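Histidine-rich glycoprotein (Oryctolagus cuniculus, PDB 4CCV) is a plasma glycoprotein that binds heme, heparin, heparan sulfate, plasminogen and divalent metal ions and is implicated in regulating coagulation, fibrinolysis and angiogenesis. Local coordinates at residues V43-G48 with T52-D57. Numbering follows the deposited sequence.
Sequences VTRVKG and TNYYVD
R45 and Y54, a non-hydrogen-bonded pair of two antiparallel strands, show how such a pair is filled by side chains running alongside each other. The arginine's aliphatic stem follows the tyrosine ring: CG of R45 lies 3.9 Å from CE2 of Y54, and CD of R45 reaches the phenol OH of Y54 at 3.6 Å. With CG anti to the backbone N (chi1 176°), the stem also lies beside T52, while the chain bends at chi3, and the guanidinium plane ends up 52° from that of the ring. Nearer the root of the ring on that same side, CG1 of V43 comes in at the edge, 4.0 Å from CD2 of Y54. On the other face of the sheet V46 does likewise to Y55, its CG2 meeting the ring edge at CE2 of Y55 (3.7 Å).

Between these two layers of side chains the backbone is paired in both directions at T44–Y55 and V46–N53; N of V46 donates to O of N53 over 2.8 Å, nearly straight at 172°. Y55 O takes a second donor, a water that also bonds OG1 of T44 and, weakly, OD2 of D57. Another water links O of G48 to OG1 of T52 near the turn.

Further out, a salt bridge to D6 holds the R45 guanidinium, N53 ND2 bonds D80, and the F14 ring meets Y54. Strands 4-7 and 73-84 flank the pair, making this the turn end of the 35-47/51-62 hairpin, two inner strands of the antiparallel sheet of a cystatin fold, here the second cystatin domain.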
loop_
_atom_site.group_PDB
_atom_site.type_symbol
_atom_site.label_atom_id
_atom_site.label_comp_id
_atom_site.label_asym_id
_atom_site.label_seq_id
_atom_site.Cartn_x
_atom_site.Cartn_y
_atom_site.Cartn_z
ATOM N N VAL A 43 1.306 1.670 -9.874
ATOM C CA VAL A 43 2.701 1.382 -9.595
ATOM C C VAL A 43 3.547 2.310 -10.456
ATOM O O VAL A 43 3.399 2.376 -11.697
ATOM C CB VAL A 43 3.088 -0.051 -9.937
ATOM C CG1 VAL A 43 4.592 -0.314 -9.759
ATOM C CG2 VAL A 43 2.230 -1.072 -9.166
ATOM N N THR A 44 4.391 3.056 -9.771
ATOM C CA THR A 44 5.302 4.030 -10.383
ATOM C C THR A 44 6.726 3.517 -10.235
ATOM O O THR A 44 7.050 2.939 -9.206
ATOM C CB THR A 44 5.246 5.348 -9.589
ATOM O OG1 THR A 44 3.919 5.816 -9.599
ATOM C CG2 THR A 44 6.125 6.406 -10.221
ATOM N N ARG A 45 7.511 3.600 -11.299
ATOM C CA ARG A 45 8.902 3.114 -11.296
ATOM C C ARG A 45 9.781 4.351 -11.426
ATOM O O ARG A 45 9.562 5.217 -12.270
ATOM C CB ARG A 45 9.189 2.163 -12.430
ATOM C CG ARG A 45 10.667 1.705 -12.531
ATOM C CD ARG A 45 10.774 0.593 -13.555
ATOM N NE ARG A 45 10.443 1.168 -14.843
ATOM C CZ ARG A 45 10.449 0.525 -15.995
ATOM N NH1 ARG A 45 10.773 -0.772 -16.053
ATOM N NH2 ARG A 45 10.144 1.184 -17.108
ATOM N N VAL A 46 10.784 4.459 -10.577
ATOM C CA VAL A 46 11.775 5.520 -10.720
ATOM C C VAL A 46 13.119 4.825 -10.787
ATOM O O VAL A 46 13.449 4.044 -9.897
ATOM C CB VAL A 46 11.740 6.475 -9.544
ATOM C CG1 VAL A 46 12.780 7.566 -9.722
ATOM C CG2 VAL A 46 10.352 7.108 -9.389
ATOM N N LYS A 47 13.876 5.102 -11.831
ATOM C CA LYS A 47 15.121 4.401 -12.119
ATOM C C LYS A 47 16.154 5.483 -12.014
ATOM O O LYS A 47 16.045 6.524 -12.712
ATOM C CB LYS A 47 15.179 3.871 -13.534
ATOM C CG LYS A 47 14.334 2.642 -13.724
ATOM C CD LYS A 47 14.463 2.126 -15.141
ATOM C CE LYS A 47 15.865 1.605 -15.356
ATOM N NZ LYS A 47 15.912 0.458 -16.324
ATOM N N GLY A 48 17.103 5.262 -11.119
ATOM C CA GLY A 48 18.224 6.203 -10.887
ATOM C C GLY A 48 19.522 5.508 -11.155
ATOM O O GLY A 48 19.550 4.293 -11.447
ATOM N N THR A 52 16.583 1.167 -8.309
ATOM C CA THR A 52 15.307 1.244 -8.927
ATOM C C THR A 52 14.265 1.204 -7.789
ATOM O O THR A 52 14.230 0.264 -7.003
ATOM C CB THR A 52 15.190 0.116 -9.958
ATOM O OG1 THR A 52 16.124 0.430 -10.988
ATOM C CG2 THR A 52 13.814 0.094 -10.604
ATOM N N ASN A 53 13.486 2.268 -7.676
ATOM C CA ASN A 53 12.385 2.324 -6.716
ATOM C C ASN A 53 11.050 2.070 -7.378
ATOM O O ASN A 53 10.754 2.635 -8.437
ATOM C CB ASN A 53 12.419 3.680 -5.996
ATOM C CG ASN A 53 13.587 3.799 -5.047
ATOM O OD1 ASN A 53 14.711 4.203 -5.397
ATOM N ND2 ASN A 53 13.347 3.448 -3.847
ATOM N N TYR A 54 10.221 1.223 -6.772
ATOM C CA TYR A 54 8.816 1.044 -7.200
ATOM C C TYR A 54 7.946 1.537 -6.094
ATOM O O TYR A 54 8.163 1.169 -4.951
ATOM C CB TYR A 54 8.448 -0.433 -7.468
ATOM C CG TYR A 54 9.151 -1.023 -8.650
ATOM C CD1 TYR A 54 10.431 -1.525 -8.512
ATOM C CD2 TYR A 54 8.567 -1.039 -9.908
ATOM C CE1 TYR A 54 11.116 -2.055 -9.594
ATOM C CE2 TYR A 54 9.241 -1.550 -11.011
ATOM C CZ TYR A 54 10.517 -2.085 -10.837
ATOM O OH TYR A 54 11.246 -2.587 -11.874
ATOM N N TYR A 55 6.977 2.375 -6.440
ATOM C CA TYR A 55 6.042 2.959 -5.488
ATOM C C TYR A 55 4.719 2.296 -5.772
ATOM O O TYR A 55 4.129 2.454 -6.862
ATOM C CB TYR A 55 5.980 4.495 -5.595
ATOM C CG TYR A 55 7.345 5.113 -5.273
ATOM C CD1 TYR A 55 7.715 5.409 -3.962
ATOM C CD2 TYR A 55 8.260 5.395 -6.270
ATOM C CE1 TYR A 55 8.967 5.978 -3.679
ATOM C CE2 TYR A 55 9.519 5.939 -5.986
ATOM C CZ TYR A 55 9.853 6.254 -4.692
ATOM O OH TYR A 55 11.130 6.764 -4.392
ATOM N N VAL A 56 4.340 1.412 -4.857
ATOM C CA VAL A 56 3.173 0.576 -5.044
ATOM C C VAL A 56 2.084 1.215 -4.222
ATOM O O VAL A 56 2.202 1.196 -3.006
ATOM C CB VAL A 56 3.408 -0.840 -4.538
ATOM C CG1 VAL A 56 2.155 -1.694 -4.731
ATOM C CG2 VAL A 56 4.560 -1.472 -5.300
ATOM N N ASP A 57 1.038 1.745 -4.879
ATOM C CA ASP A 57 -0.077 2.466 -4.229
ATOM C C ASP A 57 -1.225 1.482 -4.187
ATOM O O ASP A 57 -1.590 0.939 -5.219
ATOM C CB ASP A 57 -0.546 3.703 -5.016
ATOM C CG ASP A 57 0.522 4.801 -5.115
ATOM O OD1 ASP A 57 1.361 4.793 -4.227
ATOM O OD2 ASP A 57 0.558 5.623 -6.060
HETATM O O HOH W 1 2.611 4.634 -7.676
HETATM O O HOH W 2 17.928 2.163 -11.813
#